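PDB 4PDY: aminoglycoside phosphotransferase from Alicyclobacillus acidocaldarius subsp. acidocaldarius, which probably transfers a phosphate group to a small-molecule substrate, as kinase-like aminoglycoside phosphotransferases do, and holds a histidine in this crystal. Local coordinates for residues W162-D173 with L185-A196. Residues are numbered along the deposited sequence; the frame is centred on the assembly and turned at random.
Sequences WRDLRQMWLGAD and LLSMRDELHRDA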
loop_
_atom_site.group_PDB
_atom_site.type_symbol
_atom_site.label_atom_id
_atom_site.label_comp_id
_atom_site.label_asym_id
_atom_site.label_seq_id
_atom_site.Cartn_x
_atom_site.Cartn_y
_atom_site.Cartn_z
ATOM N N TRP A 162 -12.395 -5.141 -14.675
ATOM C CA TRP A 162 -13.615 -5.911 -14.848
ATOM C C TRP A 162 -13.670 -6.522 -16.269
ATOM O O TRP A 162 -13.980 -7.698 -16.455
ATOM C CB TRP A 162 -14.862 -5.036 -14.601
ATOM C CG TRP A 162 -16.127 -5.643 -15.172
ATOM C CD1 TRP A 162 -16.980 -5.065 -16.072
ATOM C CD2 TRP A 162 -16.622 -6.961 -14.940
ATOM N NE1 TRP A 162 -17.987 -5.943 -16.400
ATOM C CE2 TRP A 162 -17.783 -7.120 -15.725
ATOM C CE3 TRP A 162 -16.178 -8.037 -14.154
ATOM C CZ2 TRP A 162 -18.532 -8.301 -15.723
ATOM C CZ3 TRP A 162 -16.914 -9.216 -14.159
ATOM C CH2 TRP A 162 -18.082 -9.338 -14.944
ATOM N N ARG A 163 -13.383 -5.699 -17.270
ATOM C CA ARG A 163 -13.388 -6.171 -18.644
ATOM C C ARG A 163 -12.406 -7.324 -18.839
ATOM O O ARG A 163 -12.711 -8.313 -19.484
ATOM C CB ARG A 163 -13.078 -5.020 -19.601
ATOM C CG ARG A 163 -14.231 -4.032 -19.686
ATOM C CD ARG A 163 -13.863 -2.768 -20.426
ATOM N NE ARG A 163 -15.060 -1.956 -20.656
ATOM C CZ ARG A 163 -15.057 -0.683 -21.034
ATOM N NH1 ARG A 163 -13.913 -0.030 -21.220
ATOM N NH2 ARG A 163 -16.211 -0.057 -21.211
ATOM N N ASP A 164 -11.247 -7.214 -18.194
ATOM C CA ASP A 164 -10.232 -8.274 -18.231
ATOM C C ASP A 164 -10.738 -9.562 -17.569
ATOM O O ASP A 164 -10.653 -10.655 -18.131
ATOM C CB ASP A 164 -8.995 -7.741 -17.517
ATOM C CG ASP A 164 -7.779 -8.655 -17.634
ATOM O OD1 ASP A 164 -7.622 -9.386 -18.621
ATOM O OD2 ASP A 164 -6.961 -8.631 -16.689
ATOM N N LEU A 165 -11.293 -9.411 -16.366
ATOM C CA LEU A 165 -11.802 -10.546 -15.617
ATOM C C LEU A 165 -12.860 -11.323 -16.418
ATOM O O LEU A 165 -12.810 -12.546 -16.484
ATOM C CB LEU A 165 -12.346 -10.103 -14.261
ATOM C CG LEU A 165 -12.833 -11.197 -13.301
ATOM C CD1 LEU A 165 -11.759 -12.258 -13.047
ATOM C CD2 LEU A 165 -13.273 -10.551 -11.997
ATOM N N ARG A 166 -13.810 -10.607 -17.021
ATOM C CA ARG A 166 -14.844 -11.236 -17.834
ATOM C C ARG A 166 -14.252 -11.989 -19.031
ATOM O O ARG A 166 -14.654 -13.112 -19.326
ATOM C CB ARG A 166 -15.832 -10.175 -18.307
ATOM C CG ARG A 166 -17.190 -10.714 -18.706
ATOM C CD ARG A 166 -18.094 -9.551 -19.076
ATOM N NE ARG A 166 -17.405 -8.575 -19.915
ATOM C CZ ARG A 166 -17.954 -7.442 -20.344
ATOM N NH1 ARG A 166 -19.192 -7.143 -19.990
ATOM N NH2 ARG A 166 -17.266 -6.602 -21.105
ATOM N N GLN A 167 -13.288 -11.371 -19.708
ATOM C CA GLN A 167 -12.612 -12.030 -20.822
ATOM C C GLN A 167 -11.873 -13.279 -20.383
ATOM O O GLN A 167 -11.921 -14.286 -21.069
ATOM C CB GLN A 167 -11.669 -11.075 -21.551
ATOM C CG GLN A 167 -12.389 -10.066 -22.431
ATOM C CD GLN A 167 -13.387 -10.710 -23.390
ATOM O OE1 GLN A 167 -13.050 -11.654 -24.118
ATOM N NE2 GLN A 167 -14.636 -10.204 -23.390
HETATM N N MSE A 168 -11.220 -13.217 -19.225
HETATM C CA MSE A 168 -10.458 -14.357 -18.706
HETATM C C MSE A 168 -11.354 -15.522 -18.404
HETATM O O MSE A 168 -11.035 -16.624 -18.784
HETATM C CB MSE A 168 -9.630 -13.959 -17.497
HETATM C CG MSE A 168 -8.531 -13.038 -18.018
HETATM SE SE MSE A 168 -7.266 -12.640 -16.621
HETATM C CE MSE A 168 -8.332 -11.502 -15.451
ATOM N N TRP A 169 -12.519 -15.326 -17.782
ATOM C CA TRP A 169 -13.333 -16.516 -17.533
ATOM C C TRP A 169 -14.042 -17.024 -18.796
ATOM O O TRP A 169 -14.296 -18.215 -18.913
ATOM C CB TRP A 169 -14.248 -16.410 -16.321
ATOM C CG TRP A 169 -15.421 -15.551 -16.445
ATOM C CD1 TRP A 169 -16.387 -15.575 -17.425
ATOM C CD2 TRP A 169 -15.819 -14.553 -15.518
ATOM N NE1 TRP A 169 -17.349 -14.636 -17.161
ATOM C CE2 TRP A 169 -17.030 -13.988 -15.999
ATOM C CE3 TRP A 169 -15.283 -14.082 -14.321
ATOM C CZ2 TRP A 169 -17.701 -12.979 -15.321
ATOM C CZ3 TRP A 169 -15.964 -13.078 -13.644
ATOM C CH2 TRP A 169 -17.148 -12.531 -14.153
ATOM N N LEU A 170 -14.309 -16.145 -19.758
ATOM C CA LEU A 170 -14.760 -16.606 -21.069
ATOM C C LEU A 170 -13.700 -17.485 -21.727
ATOM O O LEU A 170 -14.007 -18.534 -22.306
ATOM C CB LEU A 170 -15.108 -15.429 -21.978
ATOM C CG LEU A 170 -16.324 -14.594 -21.555
ATOM C CD1 LEU A 170 -16.434 -13.364 -22.448
ATOM C CD2 LEU A 170 -17.619 -15.406 -21.586
ATOM N N GLY A 171 -12.443 -17.075 -21.603
ATOM C CA GLY A 171 -11.346 -17.876 -22.134
ATOM C C GLY A 171 -11.288 -19.235 -21.455
ATOM O O GLY A 171 -11.072 -20.258 -22.108
ATOM N N ALA A 172 -11.463 -19.252 -20.136
ATOM C CA ALA A 172 -11.363 -20.501 -19.388
ATOM C C ALA A 172 -12.518 -21.431 -19.757
ATOM O O ALA A 172 -12.361 -22.644 -19.831
ATOM C CB ALA A 172 -11.343 -20.243 -17.887
ATOM N N ASP A 173 -13.693 -20.852 -19.992
ATOM C CA ASP A 173 -14.863 -21.672 -20.238
ATOM C C ASP A 173 -14.727 -22.460 -21.538
ATOM O O ASP A 173 -15.233 -23.574 -21.642
ATOM C CB ASP A 173 -16.099 -20.776 -20.317
ATOM C CG ASP A 173 -17.385 -21.530 -20.141
ATOM O OD1 ASP A 173 -17.453 -22.592 -19.495
ATOM O OD2 ASP A 173 -18.368 -21.030 -20.679
ATOM N N LEU A 185 -12.436 -20.879 -10.835
ATOM C CA LEU A 185 -12.776 -19.533 -11.316
ATOM C C LEU A 185 -14.178 -19.524 -11.969
ATOM O O LEU A 185 -15.005 -18.659 -11.668
ATOM C CB LEU A 185 -11.708 -19.033 -12.300
ATOM C CG LEU A 185 -11.954 -17.612 -12.823
ATOM C CD1 LEU A 185 -11.770 -16.576 -11.720
ATOM C CD2 LEU A 185 -11.025 -17.335 -13.989
ATOM N N LEU A 186 -14.457 -20.510 -12.810
ATOM C CA LEU A 186 -15.781 -20.575 -13.461
ATOM C C LEU A 186 -16.917 -20.735 -12.455
ATOM O O LEU A 186 -18.007 -20.162 -12.648
ATOM C CB LEU A 186 -15.813 -21.681 -14.520
ATOM C CG LEU A 186 -14.960 -21.367 -15.757
ATOM C CD1 LEU A 186 -14.641 -22.633 -16.522
ATOM C CD2 LEU A 186 -15.646 -20.341 -16.654
ATOM N N SER A 187 -16.654 -21.469 -11.379
ATOM C CA SER A 187 -17.665 -21.707 -10.359
ATOM C C SER A 187 -18.095 -20.445 -9.625
ATOM O O SER A 187 -19.159 -20.437 -9.014
ATOM C CB SER A 187 -17.196 -22.733 -9.322
ATOM O OG SER A 187 -16.264 -22.176 -8.394
HETATM N N MSE A 188 -17.274 -19.397 -9.650
HETATM C CA MSE A 188 -17.609 -18.162 -8.929
HETATM C C MSE A 188 -17.951 -16.998 -9.842
HETATM O O MSE A 188 -18.026 -15.864 -9.368
HETATM C CB MSE A 188 -16.528 -17.810 -7.905
HETATM C CG MSE A 188 -15.230 -17.495 -8.595
HETATM SE SE MSE A 188 -13.855 -16.911 -7.302
HETATM C CE MSE A 188 -13.425 -18.716 -6.966
ATOM N N ARG A 189 -18.215 -17.252 -11.125
ATOM C CA ARG A 189 -18.465 -16.158 -12.065
ATOM C C ARG A 189 -19.606 -15.249 -11.639
ATOM O O ARG A 189 -19.512 -14.041 -11.775
ATOM C CB ARG A 189 -18.814 -16.700 -13.444
ATOM C CG ARG A 189 -17.626 -17.187 -14.240
ATOM C CD ARG A 189 -18.117 -17.855 -15.521
ATOM N NE ARG A 189 -18.547 -19.228 -15.251
ATOM C CZ ARG A 189 -19.105 -20.042 -16.142
ATOM N NH1 ARG A 189 -19.359 -19.627 -17.390
ATOM N NH2 ARG A 189 -19.426 -21.280 -15.766
ATOM N N ASP A 190 -20.695 -15.824 -11.147
ATOM C CA ASP A 190 -21.861 -15.006 -10.853
ATOM C C ASP A 190 -21.580 -14.080 -9.667
ATOM O O ASP A 190 -21.943 -12.891 -9.725
ATOM C CB ASP A 190 -23.117 -15.862 -10.666
ATOM C CG ASP A 190 -23.609 -16.484 -11.988
ATOM O OD1 ASP A 190 -24.000 -15.733 -12.929
ATOM O OD2 ASP A 190 -23.613 -17.728 -12.086
ATOM N N GLU A 191 -20.858 -14.564 -8.642
ATOM C CA GLU A 191 -20.499 -13.688 -7.522
ATOM C C GLU A 191 -19.496 -12.620 -7.943
ATOM O O GLU A 191 -19.562 -11.476 -7.504
ATOM C CB GLU A 191 -19.940 -14.461 -6.321
ATOM C CG GLU A 191 -19.403 -13.550 -5.200
ATOM C CD GLU A 191 -18.767 -14.295 -4.026
ATOM O OE1 GLU A 191 -17.491 -14.261 -3.882
ATOM O OE2 GLU A 191 -19.551 -14.909 -3.256
ATOM N N LEU A 192 -18.511 -13.012 -8.733
ATOM C CA LEU A 192 -17.516 -12.053 -9.187
ATOM C C LEU A 192 -18.177 -10.945 -10.016
ATOM O O LEU A 192 -17.881 -9.770 -9.847
ATOM C CB LEU A 192 -16.447 -12.773 -10.010
ATOM C CG LEU A 192 -15.525 -13.745 -9.271
ATOM C CD1 LEU A 192 -14.649 -14.423 -10.312
ATOM C CD2 LEU A 192 -14.669 -13.013 -8.263
ATOM N N HIS A 193 -19.078 -11.349 -10.906
ATOM C CA HIS A 193 -19.823 -10.399 -11.748
ATOM C C HIS A 193 -20.641 -9.433 -10.880
ATOM O O HIS A 193 -20.592 -8.210 -11.075
ATOM C CB HIS A 193 -20.707 -11.174 -12.736
ATOM C CG HIS A 193 -21.474 -10.318 -13.701
ATOM N ND1 HIS A 193 -22.477 -10.827 -14.492
ATOM C CD2 HIS A 193 -21.380 -9.005 -14.011
ATOM C CE1 HIS A 193 -22.973 -9.864 -15.248
ATOM N NE2 HIS A 193 -22.329 -8.746 -14.973
ATOM N N ARG A 194 -21.346 -9.974 -9.899
ATOM C CA ARG A 194 -22.169 -9.154 -9.006
ATOM C C ARG A 194 -21.316 -8.130 -8.269
ATOM O O ARG A 194 -21.639 -6.949 -8.208
ATOM C CB ARG A 194 -22.926 -10.017 -7.994
ATOM C CG ARG A 194 -24.007 -9.242 -7.262
ATOM C CD ARG A 194 -24.629 -9.948 -6.059
ATOM N NE ARG A 194 -24.618 -11.409 -6.139
ATOM C CZ ARG A 194 -23.935 -12.238 -5.341
ATOM N NH1 ARG A 194 -23.184 -11.796 -4.346
ATOM N NH2 ARG A 194 -24.027 -13.544 -5.539
ATOM N N ASP A 195 -20.197 -8.588 -7.711
ATOM C CA ASP A 195 -19.339 -7.685 -6.967
ATOM C C ASP A 195 -18.722 -6.590 -7.844
ATOM O O ASP A 195 -18.657 -5.428 -7.447
ATOM C CB ASP A 195 -18.203 -8.464 -6.295
ATOM C CG ASP A 195 -18.614 -9.189 -5.019
ATOM O OD1 ASP A 195 -19.699 -8.926 -4.468
ATOM O OD2 ASP A 195 -17.795 -10.027 -4.553
ATOM N N ALA A 196 -18.231 -6.961 -9.030
ATOM C CA ALA A 196 -17.663 -5.970 -9.940
ATOM C C ALA A 196 -18.719 -4.928 -10.336
ATOM O O ALA A 196 -18.426 -3.735 -10.353
ATOM C CB ALA A 196 -17.093 -6.630 -11.183
#
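W162 meets A196 at one end of this contact and W169 meets L186 near the other; helices 162-173 and 189-196 run antiparallel at 167°, and the axes of these short segments approach to 11.0 Å. The second segment breaks at M188, the N-cap of helix 189-196, so L185 and L186 come from the end of helix 180-187. W169 is the central knob. Its side chain sits among L185, L186, R189 and L192. One face of the indole rests on its own helix, at L165 O and R166 CA. The opposite face takes the aliphatic part of R189: CG of R189 stands 3.5 Å from the centroid of the five-membered ring of W169, a CH-pi contact. CD of R189 lies 3.4 Å from CD1 of W169. At the far end of the indole, CZ3 of W169 is 3.7 Å from CB of L192.

The R189 chain bends at chi3 (-81°), which turns NE back to the carbonyl O of L186. NE of R189 donates to O of L186 at 2.8 Å, almost straight (175°), and L186 O lies in the plane of the guanidinium. The salt bridge from R189 NH1 to D173 OD2 is long, at 3.7 Å. CD2 of L186 packs on CB of D173.

W162 places CE3 3.4 Å from CB of A196. Its six-membered ring is near parallel to the H193 ring but slid aside, with little overlap. Helix 303-315 covers this antiparallel helix packing, touching M168, A172 and L192, in the all-helical part of the chain, far from the histidine pocket.

No hydrogen bond joins the two segments. The pairing therefore rests mainly on apolar and aromatic contacts, and the bond to L186 O helps fix the arginine chain over W169.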